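Local coordinates for uncharacterized protein (Bacteroides eggerthii DSM 20697, PDB 4ECO) that is of unknown function but folds as a leucine-rich repeat solenoid, an architecture that commonly serves protein binding, at residues F320-M334 and L346-L360. Sequence-based numbering, arbitrary orientation.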
loop_
_atom_site.group_PDB
_atom_site.type_symbol
_atom_site.label_atom_id
_atom_site.label_comp_id
_atom_site.label_asym_id
_atom_site.label_seq_id
_atom_site.Cartn_x
_atom_site.Cartn_y
_atom_site.Cartn_z
ATOM N N PHE A 320 10.451 7.574 14.933
ATOM C CA PHE A 320 9.182 7.471 15.650
ATOM C C PHE A 320 9.317 8.050 17.028
ATOM O O PHE A 320 10.446 8.091 17.534
ATOM C CB PHE A 320 8.771 5.977 15.793
ATOM C CG PHE A 320 8.345 5.201 14.571
ATOM C CD1 PHE A 320 8.194 5.831 13.339
ATOM C CD2 PHE A 320 8.060 3.848 14.658
ATOM C CE1 PHE A 320 7.777 5.119 12.222
ATOM C CE2 PHE A 320 7.647 3.135 13.535
ATOM C CZ PHE A 320 7.507 3.777 12.324
ATOM N N PRO A 321 8.189 8.356 17.732
ATOM C CA PRO A 321 8.287 8.733 19.152
ATOM C C PRO A 321 8.927 7.611 20.002
ATOM O O PRO A 321 9.015 6.453 19.553
ATOM C CB PRO A 321 6.820 8.938 19.543
ATOM C CG PRO A 321 6.132 9.252 18.266
ATOM C CD PRO A 321 6.775 8.330 17.305
ATOM N N VAL A 322 9.360 7.953 21.227
ATOM C CA VAL A 322 9.990 7.056 22.214
ATOM C C VAL A 322 9.117 5.789 22.440
ATOM O O VAL A 322 7.879 5.890 22.423
ATOM C CB VAL A 322 10.213 7.840 23.531
ATOM C CG1 VAL A 322 10.784 6.951 24.635
ATOM C CG2 VAL A 322 11.112 9.050 23.291
ATOM N N GLU A 323 9.787 4.600 22.644
ATOM C CA GLU A 323 9.148 3.297 22.871
ATOM C C GLU A 323 8.045 3.381 23.938
ATOM O O GLU A 323 6.962 2.843 23.714
ATOM C CB GLU A 323 10.183 2.226 23.285
ATOM C CG GLU A 323 11.281 1.960 22.260
ATOM C CD GLU A 323 11.837 0.547 22.196
ATOM O OE1 GLU A 323 11.431 -0.305 23.021
ATOM O OE2 GLU A 323 12.655 0.283 21.287
ATOM N N THR A 324 8.318 4.063 25.091
ATOM C CA THR A 324 7.389 4.206 26.234
ATOM C C THR A 324 6.069 4.939 25.835
ATOM O O THR A 324 5.026 4.724 26.466
ATOM C CB THR A 324 8.070 4.928 27.420
ATOM O OG1 THR A 324 8.255 6.302 27.105
ATOM C CG2 THR A 324 9.402 4.307 27.817
ATOM N N SER A 325 6.126 5.799 24.805
ATOM C CA SER A 325 4.962 6.524 24.313
ATOM C C SER A 325 4.213 5.648 23.331
ATOM O O SER A 325 2.991 5.570 23.404
ATOM C CB SER A 325 5.378 7.845 23.679
ATOM O OG SER A 325 5.826 8.776 24.653
ATOM N N LEU A 326 4.954 4.936 22.442
ATOM C CA LEU A 326 4.409 4.006 21.449
ATOM C C LEU A 326 3.630 2.864 22.125
ATOM O O LEU A 326 2.549 2.517 21.654
ATOM C CB LEU A 326 5.525 3.429 20.553
ATOM C CG LEU A 326 6.262 4.374 19.589
ATOM C CD1 LEU A 326 7.139 3.595 18.638
ATOM C CD2 LEU A 326 5.311 5.181 18.767
ATOM N N GLN A 327 4.163 2.312 23.236
ATOM C CA GLN A 327 3.580 1.219 24.029
ATOM C C GLN A 327 2.141 1.505 24.484
ATOM O O GLN A 327 1.374 0.560 24.705
ATOM C CB GLN A 327 4.426 0.959 25.291
ATOM C CG GLN A 327 5.795 0.291 25.106
ATOM C CD GLN A 327 6.659 0.417 26.359
ATOM O OE1 GLN A 327 6.283 1.044 27.371
ATOM N NE2 GLN A 327 7.857 -0.160 26.311
ATOM N N LYS A 328 1.806 2.803 24.679
ATOM C CA LYS A 328 0.502 3.280 25.149
ATOM C C LYS A 328 -0.599 3.071 24.107
ATOM O O LYS A 328 -1.756 2.891 24.475
ATOM C CB LYS A 328 0.554 4.772 25.517
ATOM C CG LYS A 328 1.628 5.168 26.511
ATOM C CD LYS A 328 1.587 6.665 26.813
ATOM C CE LYS A 328 2.562 7.043 27.901
ATOM N NZ LYS A 328 2.507 8.491 28.209
HETATM N N MSE A 329 -0.250 3.106 22.820
HETATM C CA MSE A 329 -1.195 2.973 21.692
HETATM C C MSE A 329 -1.628 1.498 21.474
HETATM O O MSE A 329 -1.510 0.948 20.370
HETATM C CB MSE A 329 -0.562 3.534 20.410
HETATM C CG MSE A 329 0.048 4.911 20.574
HETATM SE SE MSE A 329 0.364 5.646 18.822
HETATM C CE MSE A 329 -1.347 6.427 18.578
ATOM N N LYS A 330 -2.186 0.897 22.537
ATOM C CA LYS A 330 -2.627 -0.502 22.622
ATOM C C LYS A 330 -3.615 -0.856 21.532
ATOM O O LYS A 330 -3.560 -1.966 21.033
ATOM C CB LYS A 330 -3.245 -0.803 24.001
ATOM C CG LYS A 330 -2.262 -0.476 25.125
ATOM C CD LYS A 330 -2.623 -1.041 26.482
ATOM C CE LYS A 330 -1.554 -0.702 27.499
ATOM N NZ LYS A 330 -1.415 0.772 27.692
ATOM N N LYS A 331 -4.484 0.076 21.128
ATOM C CA LYS A 331 -5.489 -0.220 20.115
ATOM C C LYS A 331 -4.951 -0.071 18.667
ATOM O O LYS A 331 -5.724 -0.335 17.741
ATOM C CB LYS A 331 -6.731 0.676 20.308
ATOM C CG LYS A 331 -7.749 0.155 21.310
ATOM C CD LYS A 331 -8.967 1.055 21.381
ATOM C CE LYS A 331 -10.254 0.283 21.271
ATOM N NZ LYS A 331 -11.433 1.185 21.276
ATOM N N LEU A 332 -3.644 0.282 18.458
ATOM C CA LEU A 332 -3.096 0.480 17.106
ATOM C C LEU A 332 -3.114 -0.808 16.259
ATOM O O LEU A 332 -2.618 -1.842 16.702
ATOM C CB LEU A 332 -1.664 1.041 17.146
ATOM C CG LEU A 332 -1.001 1.394 15.794
ATOM C CD1 LEU A 332 -1.765 2.499 15.052
ATOM C CD2 LEU A 332 0.435 1.791 15.999
ATOM N N GLY A 333 -3.647 -0.715 15.042
ATOM C CA GLY A 333 -3.737 -1.853 14.134
ATOM C C GLY A 333 -3.236 -1.614 12.723
ATOM O O GLY A 333 -2.968 -2.569 11.977
HETATM N N MSE A 334 -3.124 -0.339 12.324
HETATM C CA MSE A 334 -2.659 0.003 10.972
HETATM C C MSE A 334 -1.702 1.181 11.015
HETATM O O MSE A 334 -2.016 2.231 11.597
HETATM C CB MSE A 334 -3.824 0.317 10.039
HETATM C CG MSE A 334 -4.630 -0.905 9.624
HETATM SE SE MSE A 334 -6.196 -0.421 8.548
HETATM C CE MSE A 334 -5.269 0.404 6.969
ATOM N N LEU A 346 14.624 1.520 14.357
ATOM C CA LEU A 346 13.327 2.112 14.704
ATOM C C LEU A 346 12.937 1.877 16.152
ATOM O O LEU A 346 13.116 0.765 16.636
ATOM C CB LEU A 346 12.191 1.564 13.823
ATOM C CG LEU A 346 11.950 2.171 12.467
ATOM C CD1 LEU A 346 10.748 1.508 11.813
ATOM C CD2 LEU A 346 11.710 3.660 12.560
ATOM N N PRO A 347 12.292 2.850 16.840
ATOM C CA PRO A 347 11.760 2.550 18.185
ATOM C C PRO A 347 10.664 1.464 18.072
ATOM O O PRO A 347 10.034 1.353 17.011
ATOM C CB PRO A 347 11.220 3.908 18.663
ATOM C CG PRO A 347 11.850 4.936 17.736
ATOM C CD PRO A 347 11.973 4.233 16.432
ATOM N N ALA A 348 10.480 0.619 19.115
ATOM C CA ALA A 348 9.510 -0.493 19.067
ATOM C C ALA A 348 8.201 -0.203 19.822
ATOM O O ALA A 348 8.220 0.484 20.840
ATOM C CB ALA A 348 10.140 -1.749 19.644
ATOM N N PHE A 349 7.074 -0.763 19.331
ATOM C CA PHE A 349 5.753 -0.659 19.982
ATOM C C PHE A 349 5.568 -1.755 21.059
ATOM O O PHE A 349 4.928 -1.527 22.098
ATOM C CB PHE A 349 4.619 -0.793 18.945
ATOM C CG PHE A 349 4.518 0.304 17.918
ATOM C CD1 PHE A 349 3.737 1.430 18.157
ATOM C CD2 PHE A 349 5.181 0.205 16.701
ATOM C CE1 PHE A 349 3.652 2.451 17.209
ATOM C CE2 PHE A 349 5.104 1.231 15.761
ATOM C CZ PHE A 349 4.340 2.345 16.018
ATOM N N GLY A 350 6.086 -2.951 20.744
ATOM C CA GLY A 350 5.969 -4.156 21.550
ATOM C C GLY A 350 5.075 -5.175 20.873
ATOM O O GLY A 350 4.245 -4.807 20.034
ATOM N N SER A 351 5.246 -6.468 21.228
ATOM C CA SER A 351 4.474 -7.610 20.700
ATOM C C SER A 351 2.971 -7.468 20.974
ATOM O O SER A 351 2.157 -7.963 20.197
ATOM C CB SER A 351 4.949 -8.920 21.325
ATOM O OG SER A 351 6.327 -8.945 21.657
ATOM N N GLU A 352 2.621 -6.826 22.109
ATOM C CA GLU A 352 1.264 -6.571 22.610
ATOM C C GLU A 352 0.400 -5.787 21.601
ATOM O O GLU A 352 -0.819 -6.009 21.548
ATOM C CB GLU A 352 1.295 -5.801 23.933
ATOM C CG GLU A 352 2.022 -6.528 25.050
ATOM C CD GLU A 352 3.511 -6.753 24.838
ATOM O OE1 GLU A 352 4.168 -5.924 24.162
ATOM O OE2 GLU A 352 4.017 -7.787 25.328
ATOM N N ILE A 353 1.019 -4.858 20.825
ATOM C CA ILE A 353 0.340 -4.062 19.797
ATOM C C ILE A 353 0.322 -4.938 18.544
ATOM O O ILE A 353 1.377 -5.330 18.055
ATOM C CB ILE A 353 1.017 -2.666 19.620
ATOM C CG1 ILE A 353 0.629 -1.741 20.802
ATOM C CG2 ILE A 353 0.669 -2.020 18.258
ATOM C CD1 ILE A 353 1.630 -0.711 21.161
ATOM N N LYS A 354 -0.883 -5.311 18.095
ATOM C CA LYS A 354 -1.098 -6.221 16.980
ATOM C C LYS A 354 -1.474 -5.467 15.702
ATOM O O LYS A 354 -2.572 -4.924 15.608
ATOM C CB LYS A 354 -2.196 -7.242 17.339
ATOM C CG LYS A 354 -1.905 -8.083 18.569
ATOM C CD LYS A 354 -0.818 -9.116 18.322
ATOM C CE LYS A 354 -0.498 -9.861 19.587
ATOM N NZ LYS A 354 0.720 -10.680 19.417
ATOM N N LEU A 355 -0.569 -5.436 14.718
ATOM C CA LEU A 355 -0.853 -4.757 13.461
ATOM C C LEU A 355 -1.447 -5.720 12.408
ATOM O O LEU A 355 -1.000 -6.860 12.273
ATOM C CB LEU A 355 0.406 -4.066 12.889
ATOM C CG LEU A 355 1.042 -2.957 13.740
ATOM C CD1 LEU A 355 2.336 -2.502 13.142
ATOM C CD2 LEU A 355 0.125 -1.753 13.890
ATOM N N ALA A 356 -2.460 -5.231 11.672
ATOM C CA ALA A 356 -3.117 -5.905 10.543
ATOM C C ALA A 356 -2.508 -5.404 9.218
ATOM O O ALA A 356 -2.472 -6.123 8.219
ATOM C CB ALA A 356 -4.608 -5.640 10.577
ATOM N N SER A 357 -2.007 -4.160 9.238
ATOM C CA SER A 357 -1.322 -3.496 8.137
ATOM C C SER A 357 -0.061 -2.868 8.642
ATOM O O SER A 357 -0.077 -2.267 9.698
ATOM C CB SER A 357 -2.216 -2.430 7.492
ATOM O OG SER A 357 -3.201 -2.957 6.614
ATOM N N LEU A 358 1.016 -2.980 7.886
ATOM C CA LEU A 358 2.287 -2.316 8.157
ATOM C C LEU A 358 2.984 -2.078 6.826
ATOM O O LEU A 358 3.148 -2.984 6.020
ATOM C CB LEU A 358 3.173 -3.076 9.153
ATOM C CG LEU A 358 4.506 -2.432 9.554
ATOM C CD1 LEU A 358 4.296 -1.124 10.332
ATOM C CD2 LEU A 358 5.346 -3.408 10.343
ATOM N N ASN A 359 3.288 -0.829 6.565
ATOM C CA ASN A 359 3.962 -0.422 5.344
ATOM C C ASN A 359 4.948 0.702 5.682
ATOM O O ASN A 359 4.527 1.817 5.973
ATOM C CB ASN A 359 2.946 -0.004 4.276
ATOM C CG ASN A 359 3.509 -0.015 2.871
ATOM O OD1 ASN A 359 4.596 0.539 2.595
ATOM N ND2 ASN A 359 2.777 -0.667 1.951
ATOM N N LEU A 360 6.261 0.367 5.704
ATOM C CA LEU A 360 7.371 1.276 6.033
ATOM C C LEU A 360 8.244 1.535 4.791
ATOM O O LEU A 360 9.380 2.010 4.915
ATOM C CB LEU A 360 8.210 0.662 7.168
ATOM C CG LEU A 360 7.483 0.368 8.499
ATOM C CD1 LEU A 360 8.368 -0.392 9.456
ATOM C CD2 LEU A 360 6.985 1.641 9.161
HETATM O O HOH W 1 -2.981 -3.562 18.824
#
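Leu346 lays its CD2 methyl over the centre of one face of the Phe320 ring, 4.0 Å from CD2 to the centroid, and so begins a contact in which one turn of a leucine-rich repeat solenoid is laid on the next. Pro347 follows, its ring CD against Phe320 CB while CB and CG rest on the carbonyl oxygens of Pro321 and Phe320. At Ala348 the backbone is gripped from the short helix 323-326: its N-H donates to Glu323 OE2 (3.1 Å), approaching from above the carboxylate plane, 69° out of it.

Phe349 is the hub. With CG anti to its carbonyl carbon (chi1 -66°), the ring reaches in among leucines: Leu326 CD1 sits over one face in a CH-pi contact, 3.9 Å from the Phe349 centroid, and Leu332 CD2 touches Phe349 CE1 at 3.5 Å. Its CE2 meets Phe320 CE2, the two ring planes inclined at 55°; outside the two segments, Phe372 meets the Phe349 ring edge-to-face.

Ile353 turns its CG1-CD1 branch to the carbonyl oxygens of Leu326 and Met329 and CG2 to Leu332. Beside it a water accepts from Lys354 N and donates to the carbonyl oxygens of Lys330 and Leu332, tying the two segments together. Leu355 then packs CD2 on Leu332 CG, and parallel strand pairing takes over: Gly333 O accepts from Ala356 N at 2.7 Å and, weakly, from Ser357 N, while Ser357 CB lies against Met334 CG. Leu360 CD2 reaches the edge of the Phe320 ring. Successive turns thus cohere through an apolar interior, with polar bonds chiefly satisfying backbone groups.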